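Local coordinates for DynE8 (Micromonospora chersina, PDB 4AMM), which forms the acyltransferase domain of the iterative polyketide synthase of enediyne biosynthesis, probably selecting and transferring the acyl units used in chain building, at residues A[8-11]-A[15-18]; A[52-57]-A[66-71]; A[226-231]-A[264-269]. One frame throughout, in Å; residues are numbered along the deposited sequence.

Interaction 1: A[8-11]-A[15-18]; sequences CGAP and ALTG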
loop_
_atom_site.group_PDB
_atom_site.type_symbol
_atom_site.label_atom_id
_atom_site.label_comp_id
_atom_site.label_asym_id
_atom_site.label_seq_id
_atom_site.Cartn_x
_atom_site.Cartn_y
_atom_site.Cartn_z
ATOM N N CYS A 8 -10.890 -6.439 -20.900
ATOM C CA CYS A 8 -10.802 -6.736 -22.336
ATOM C C CYS A 8 -9.858 -5.792 -23.011
ATOM O O CYS A 8 -9.304 -4.907 -22.399
ATOM C CB CYS A 8 -12.133 -6.788 -23.000
ATOM S SG CYS A 8 -12.844 -5.206 -22.981
ATOM N N GLY A 9 -9.671 -6.016 -24.328
ATOM C CA GLY A 9 -8.769 -5.157 -25.021
ATOM C C GLY A 9 -8.908 -5.299 -26.523
ATOM O O GLY A 9 -9.691 -6.086 -27.001
ATOM N N ALA A 10 -8.137 -4.495 -27.189
ATOM C CA ALA A 10 -8.260 -4.418 -28.638
ATOM C C ALA A 10 -6.997 -3.788 -29.203
ATOM O O ALA A 10 -6.123 -3.266 -28.491
ATOM C CB ALA A 10 -9.546 -3.657 -28.998
ATOM N N PRO A 11 -6.904 -3.771 -30.566
ATOM C CA PRO A 11 -5.642 -3.255 -31.082
ATOM C C PRO A 11 -5.454 -1.759 -31.004
ATOM O O PRO A 11 -4.318 -1.288 -31.052
ATOM C CB PRO A 11 -5.668 -3.696 -32.596
ATOM C CG PRO A 11 -6.505 -4.828 -32.612
ATOM C CD PRO A 11 -7.586 -4.628 -31.530
ATOM N N ALA A 15 -11.089 0.315 -32.138
ATOM C CA ALA A 15 -11.499 -1.054 -32.004
ATOM C C ALA A 15 -11.975 -1.305 -30.546
ATOM O O ALA A 15 -12.892 -2.108 -30.336
ATOM C CB ALA A 15 -10.318 -2.010 -32.376
ATOM N N LEU A 16 -11.303 -0.639 -29.588
ATOM C CA LEU A 16 -11.760 -0.829 -28.181
ATOM C C LEU A 16 -13.111 -0.205 -28.006
ATOM O O LEU A 16 -13.968 -0.828 -27.353
ATOM C CB LEU A 16 -10.711 -0.234 -27.237
ATOM C CG LEU A 16 -11.028 -0.459 -25.718
ATOM C CD1 LEU A 16 -11.149 -1.982 -25.421
ATOM C CD2 LEU A 16 -10.013 0.316 -24.916
ATOM N N THR A 17 -13.348 0.975 -28.610
ATOM C CA THR A 17 -14.720 1.559 -28.527
ATOM C C THR A 17 -15.795 0.554 -29.037
ATOM O O THR A 17 -16.826 0.294 -28.414
ATOM C CB THR A 17 -14.803 2.846 -29.351
ATOM O OG1 THR A 17 -14.023 3.875 -28.735
ATOM C CG2 THR A 17 -16.287 3.369 -29.442
ATOM N N GLY A 18 -15.535 -0.048 -30.179
ATOM C CA GLY A 18 -16.466 -1.040 -30.723
ATOM C C GLY A 18 -16.712 -2.233 -29.827
ATOM O O GLY A 18 -17.873 -2.604 -29.533
#
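Ala10 sets its methyl against the backbone of a helix that follows only a few residues later, with CB 3.5 Å from the amide N of Leu16. The same methyl meets the side chains of two successive helical residues: it lies 3.8 Å from Ala15 CB and 4.0 Å from Leu16 CB. Small groups make this closeness possible, and the CA atoms of Ala10 and Leu16 are just 5.0 Å apart. At the outer end of the contact Ala15 CB also meets the ring of Pro11, touching CD at 3.9 Å, so the Ala15 methyl touches both the last strand residue and the proline that follows it. Leu16 works in the other direction. With CG turned anti to the backbone N (chi1 -176°), the branch runs back along the strand and brings CD1 over Gly9, 4.0 Å from its CA. Beyond the glycine, CD1 makes a looser contact with Cys8 SG at 4.4 Å; the cysteine side chain also touches Leu19 and Leu20 of the same helix. No hydrogen bond crosses between the segments. The polar link lies in the connection, where Asp12 OD1 accepts from the amide of Ala15 and ties the start of the helix to the turn. Within the sheet, Ala10 is hydrogen-bonded through its backbone to Ala52 of the neighbouring strand. Such a short strand-turn-helix connection, with helix 13-27 folded back on edge strand 4-10 of an antiparallel sheet, is consistent with the alpha/beta linker that adjoins the acyltransferase domain in related polyketide synthases.

Interaction 2: A[52-57]-A[66-71]; sequences ARFAAA and AALDRA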
loop_
_atom_site.group_PDB
_atom_site.type_symbol
_atom_site.label_atom_id
_atom_site.label_comp_id
_atom_site.label_asym_id
_atom_site.label_seq_id
_atom_site.Cartn_x
_atom_site.Cartn_y
_atom_site.Cartn_z
ATOM N N ALA A 52 -4.599 -1.970 -26.361
ATOM C CA ALA A 52 -5.502 -0.994 -25.689
ATOM C C ALA A 52 -6.367 -1.852 -24.731
ATOM O O ALA A 52 -6.933 -2.876 -25.095
ATOM C CB ALA A 52 -6.421 -0.315 -26.746
ATOM N N ARG A 53 -6.409 -1.372 -23.465
ATOM C CA ARG A 53 -6.985 -2.220 -22.378
ATOM C C ARG A 53 -8.029 -1.510 -21.518
ATOM O O ARG A 53 -7.882 -0.318 -21.207
ATOM C CB ARG A 53 -5.838 -2.689 -21.483
ATOM C CG ARG A 53 -4.763 -3.542 -22.171
ATOM C CD ARG A 53 -3.725 -4.078 -21.205
ATOM N NE ARG A 53 -2.785 -4.956 -21.927
ATOM C CZ ARG A 53 -1.975 -5.843 -21.315
ATOM N NH1 ARG A 53 -1.955 -6.004 -19.975
ATOM N NH2 ARG A 53 -1.100 -6.558 -22.108
ATOM N N PHE A 54 -8.968 -2.289 -21.116
ATOM C CA PHE A 54 -10.032 -1.889 -20.158
ATOM C C PHE A 54 -9.998 -2.908 -19.091
ATOM O O PHE A 54 -9.972 -4.134 -19.334
ATOM C CB PHE A 54 -11.402 -1.886 -20.852
ATOM C CG PHE A 54 -12.586 -1.797 -19.926
ATOM C CD1 PHE A 54 -13.107 -2.946 -19.436
ATOM C CD2 PHE A 54 -13.109 -0.553 -19.624
ATOM C CE1 PHE A 54 -14.213 -2.923 -18.577
ATOM C CE2 PHE A 54 -14.225 -0.504 -18.761
ATOM C CZ PHE A 54 -14.753 -1.671 -18.253
ATOM N N ALA A 55 -10.175 -2.506 -17.795
ATOM C CA ALA A 55 -10.442 -3.474 -16.741
ATOM C C ALA A 55 -11.274 -2.787 -15.655
ATOM O O ALA A 55 -10.932 -1.632 -15.319
ATOM C CB ALA A 55 -9.100 -3.955 -16.090
ATOM N N ALA A 56 -12.222 -3.507 -15.085
ATOM C CA ALA A 56 -13.037 -2.932 -14.009
ATOM C C ALA A 56 -13.338 -4.020 -13.051
ATOM O O ALA A 56 -13.644 -5.173 -13.390
ATOM C CB ALA A 56 -14.330 -2.388 -14.610
ATOM N N ALA A 57 -13.375 -3.625 -11.771
ATOM C CA ALA A 57 -13.894 -4.486 -10.735
ATOM C C ALA A 57 -15.346 -4.050 -10.475
ATOM O O ALA A 57 -15.553 -2.869 -10.193
ATOM C CB ALA A 57 -13.070 -4.309 -9.479
ATOM N N ALA A 66 -22.267 0.675 -15.991
ATOM C CA ALA A 66 -21.808 1.989 -15.550
ATOM C C ALA A 66 -20.322 2.205 -15.887
ATOM O O ALA A 66 -19.952 3.276 -16.416
ATOM C CB ALA A 66 -22.009 2.196 -14.026
ATOM N N ALA A 67 -19.474 1.219 -15.550
ATOM C CA ALA A 67 -18.063 1.336 -15.952
ATOM C C ALA A 67 -17.780 1.452 -17.470
ATOM O O ALA A 67 -16.932 2.243 -17.852
ATOM C CB ALA A 67 -17.250 0.147 -15.370
ATOM N N LEU A 68 -18.515 0.656 -18.248
ATOM C CA LEU A 68 -18.422 0.791 -19.680
ATOM C C LEU A 68 -18.830 2.197 -20.183
ATOM O O LEU A 68 -18.175 2.732 -21.065
ATOM C CB LEU A 68 -19.180 -0.347 -20.387
ATOM C CG LEU A 68 -18.576 -1.751 -20.108
ATOM C CD1 LEU A 68 -19.544 -2.825 -20.466
ATOM C CD2 LEU A 68 -17.273 -1.991 -20.890
ATOM N N ASP A 69 -19.930 2.712 -19.631
ATOM C CA ASP A 69 -20.384 4.037 -19.994
ATOM C C ASP A 69 -19.293 5.054 -19.759
ATOM O O ASP A 69 -19.052 5.907 -20.619
ATOM C CB ASP A 69 -21.682 4.404 -19.251
ATOM C CG ASP A 69 -22.875 3.716 -19.813
ATOM O OD1 ASP A 69 -22.828 3.288 -20.967
ATOM O OD2 ASP A 69 -23.889 3.595 -19.088
ATOM N N ARG A 70 -18.628 5.000 -18.599
ATOM C CA ARG A 70 -17.538 5.906 -18.339
ATOM C C ARG A 70 -16.370 5.749 -19.296
ATOM O O ARG A 70 -15.829 6.714 -19.773
ATOM C CB ARG A 70 -17.051 5.760 -16.890
ATOM C CG ARG A 70 -17.999 6.357 -15.864
ATOM C CD ARG A 70 -17.196 6.366 -14.530
ATOM N NE ARG A 70 -16.035 7.263 -14.477
ATOM C CZ ARG A 70 -15.189 7.309 -13.397
ATOM N NH1 ARG A 70 -15.354 6.442 -12.426
ATOM N NH2 ARG A 70 -14.157 8.112 -13.329
ATOM N N ALA A 71 -15.997 4.481 -19.573
ATOM C CA ALA A 71 -14.906 4.261 -20.486
ATOM C C ALA A 71 -15.241 4.771 -21.883
ATOM O O ALA A 71 -14.389 5.427 -22.488
ATOM C CB ALA A 71 -14.575 2.775 -20.518
#
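Strand 52-57 and helix 66-71 run roughly antiparallel, at 146° between their directions, with axes 9.5 Å apart at closest approach, a spacing that lets a single layer of side chains fill the interface. Phe54 provides most of the strand's share of that layer. A chi1 of 167°, with the ring carbon CG opposite the backbone N, carries the ring out from the sheet to meet one turn of the helix. Leu68 comes over a face of the ring: its CD2 makes a CH-pi contact 4.0 Å from the centroid and 26° off the ring normal, displaced toward the rim, where CZ is 3.7 Å away. The two side chains cross at about a right angle. Ala71 approaches differently, with its CB at the ring edge, 3.7 Å from Phe54 CE2. Ala67 meets that edge as well, and its carbonyl O, near the ring plane, is already engaged as acceptor for the amide of Ala71 in the helix. Two residues on, the methyl of Ala56 faces Ala67 CB at 3.9 Å, closing the end of the contact with the smallest of side chains. Leu20 of helix 13-27 touches both Phe54 and Leu68, while Leu89 of the neighbouring strand 89-92 touches Phe54 and Ala67. An alanine in place of Phe54 would probably leave the methyls of Leu68 and Ala71 without their aromatic partner and open a gap between sheet and helix. With no hydrogen bond or salt bridge between the segments, cohesion here rests on shape and the burial of apolar surface, and the CH-pi contact over the ring face probably adds a weak directional preference.

Interaction 3: A[226-231]-A[264-269]; sequences RELAAG and AGIEAT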
loop_
_atom_site.group_PDB
_atom_site.type_symbol
_atom_site.label_atom_id
_atom_site.label_comp_id
_atom_site.label_asym_id
_atom_site.label_seq_id
_atom_site.Cartn_x
_atom_site.Cartn_y
_atom_site.Cartn_z
ATOM N N ARG A 226 8.547 19.842 12.990
ATOM C CA ARG A 226 9.814 20.097 13.660
ATOM C C ARG A 226 9.787 21.357 14.419
ATOM O O ARG A 226 10.392 21.456 15.493
ATOM C CB ARG A 226 10.963 20.093 12.605
ATOM C CG ARG A 226 11.300 18.671 12.154
ATOM C CD ARG A 226 12.712 18.253 12.707
ATOM N NE ARG A 226 12.981 16.834 12.548
ATOM C CZ ARG A 226 13.313 16.232 11.415
ATOM N NH1 ARG A 226 13.407 16.922 10.242
ATOM N NH2 ARG A 226 13.531 14.900 11.448
ATOM N N GLU A 227 9.069 22.382 13.940
ATOM C CA GLU A 227 8.889 23.606 14.770
ATOM C C GLU A 227 8.073 23.339 16.051
ATOM O O GLU A 227 8.490 23.769 17.132
ATOM C CB GLU A 227 8.194 24.665 13.911
ATOM C CG GLU A 227 8.036 26.031 14.638
ATOM C CD GLU A 227 7.061 26.957 13.909
ATOM O OE1 GLU A 227 7.490 27.583 12.934
ATOM O OE2 GLU A 227 5.863 27.052 14.310
ATOM N N LEU A 228 7.004 22.550 15.951
ATOM C CA LEU A 228 6.217 22.227 17.142
ATOM C C LEU A 228 7.007 21.378 18.133
ATOM O O LEU A 228 6.860 21.523 19.368
ATOM C CB LEU A 228 4.916 21.465 16.784
ATOM C CG LEU A 228 3.862 22.214 15.973
ATOM C CD1 LEU A 228 2.674 21.326 15.545
ATOM C CD2 LEU A 228 3.296 23.370 16.810
ATOM N N ALA A 229 7.828 20.470 17.615
ATOM C CA ALA A 229 8.563 19.544 18.459
ATOM C C ALA A 229 9.855 20.137 19.037
ATOM O O ALA A 229 10.447 19.531 19.953
ATOM C CB ALA A 229 8.911 18.268 17.682
ATOM N N ALA A 230 10.305 21.281 18.528
ATOM C CA ALA A 230 11.631 21.809 18.893
ATOM C C ALA A 230 11.700 22.121 20.371
ATOM O O ALA A 230 10.808 22.791 20.904
ATOM C CB ALA A 230 11.985 23.018 18.030
ATOM N N GLY A 231 12.664 21.529 21.056
ATOM C CA GLY A 231 12.880 21.768 22.480
ATOM C C GLY A 231 11.955 20.909 23.362
ATOM O O GLY A 231 12.045 20.955 24.591
ATOM N N ALA A 264 -0.687 26.907 17.925
ATOM C CA ALA A 264 -0.398 27.201 16.544
ATOM C C ALA A 264 -1.595 26.967 15.632
ATOM O O ALA A 264 -1.538 27.244 14.422
ATOM C CB ALA A 264 0.840 26.353 16.080
ATOM N N GLY A 265 -2.670 26.429 16.189
ATOM C CA GLY A 265 -3.790 25.991 15.370
ATOM C C GLY A 265 -3.533 24.785 14.413
ATOM O O GLY A 265 -4.147 24.646 13.324
ATOM N N ILE A 266 -2.679 23.861 14.854
ATOM C CA ILE A 266 -2.423 22.622 14.113
ATOM C C ILE A 266 -3.167 21.478 14.812
ATOM O O ILE A 266 -3.035 21.386 16.064
ATOM C CB ILE A 266 -0.901 22.361 14.018
ATOM C CG1 ILE A 266 -0.300 23.439 13.121
ATOM C CG2 ILE A 266 -0.596 20.941 13.452
ATOM C CD1 ILE A 266 1.200 23.313 12.942
ATOM N N GLU A 267 -3.964 20.686 14.113
ATOM C CA GLU A 267 -4.666 19.515 14.706
ATOM C C GLU A 267 -3.702 18.371 15.038
ATOM O O GLU A 267 -2.984 17.835 14.164
ATOM C CB GLU A 267 -5.775 18.990 13.783
ATOM C CG GLU A 267 -6.580 17.798 14.379
ATOM C CD GLU A 267 -7.477 16.992 13.394
ATOM O OE1 GLU A 267 -7.022 16.443 12.323
ATOM O OE2 GLU A 267 -8.676 16.880 13.747
ATOM N N ALA A 268 -3.616 18.028 16.320
ATOM C CA ALA A 268 -2.766 16.900 16.836
ATOM C C ALA A 268 -3.685 15.799 17.306
ATOM O O ALA A 268 -4.566 16.059 18.214
ATOM C CB ALA A 268 -1.949 17.373 17.941
ATOM N N THR A 269 -3.541 14.601 16.780
ATOM C CA THR A 269 -4.378 13.427 17.086
ATOM C C THR A 269 -3.571 12.369 17.844
ATOM O O THR A 269 -2.706 11.749 17.257
ATOM C CB THR A 269 -4.927 12.846 15.792
ATOM O OG1 THR A 269 -5.741 13.886 15.132
ATOM C CG2 THR A 269 -5.879 11.670 16.078
#
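Leu228 and Ile266 reach toward each other tip to tip, their methyls meeting at 3.6 Å between Leu228 CD1 and Ile266 CD1. The same leucine methyl also sits 3.9 Å from CG2 of Ile266, and is thus received between the two arms of the isoleucine rather than by one of them. The second branch of Leu228 turns to another partner: CD2 lies 3.9 Å from Ala264 CB. One forked side chain therefore spans both an isoleucine in the loop and an alanine just before Gly265. Ile266 extends CD1 outward because its CG1 is anti to the carbonyl carbon (chi1 -68°) and the chain continues fully extended from there. Between these two partners lies Gly265, whose positive phi ends helix 251-264 in a Schellman motif; this reversal brings Ala264 and Ile266 to the same leucine. Further out, Leu228 also packs on Ala260 and Ala261 of that helix and on Leu218 of strand 213-218, while Ile266 touches Ala220. Backbone hydrogen bonds between Glu267 and Arg219 and between Thr269 and Ser217 hold the outgoing chain beside strand 213-218. Helices 222-229 and 251-264 and the four strands with them, ordered 4-1-3-2, make up the ferredoxin-like subdomain familiar from acyltransferases of this family. The cross-segment contact consists of methyl and methine groups, with no hydrogen bond or charge pair; its hold is hydrophobic and lacks the directionality of a polar bond, and it depends on the loop backbone to present its partners.

How the interactions relate
Interactions 1 and 2 belong to one neighbourhood, their centres 11 Å apart, because strands 4-10 and 52-58 lie side by side in the antiparallel sheet and exchange backbone hydrogen bonds. Interaction 2 is the buried one and relies on an aromatic ring; interaction 1, at the edge strand, is partly buried and built from alanine methyls and one leucine branch near a turn. Interaction 3 stands apart, about 28 Å from interaction 2 at the nearest atoms, in the mixed sheet's subdomain, and is also partly buried. All three are apolar across their segments, but the first two set helices against strands, whereas the third joins a helix to the region where helix 251-264 gives way to its following loop.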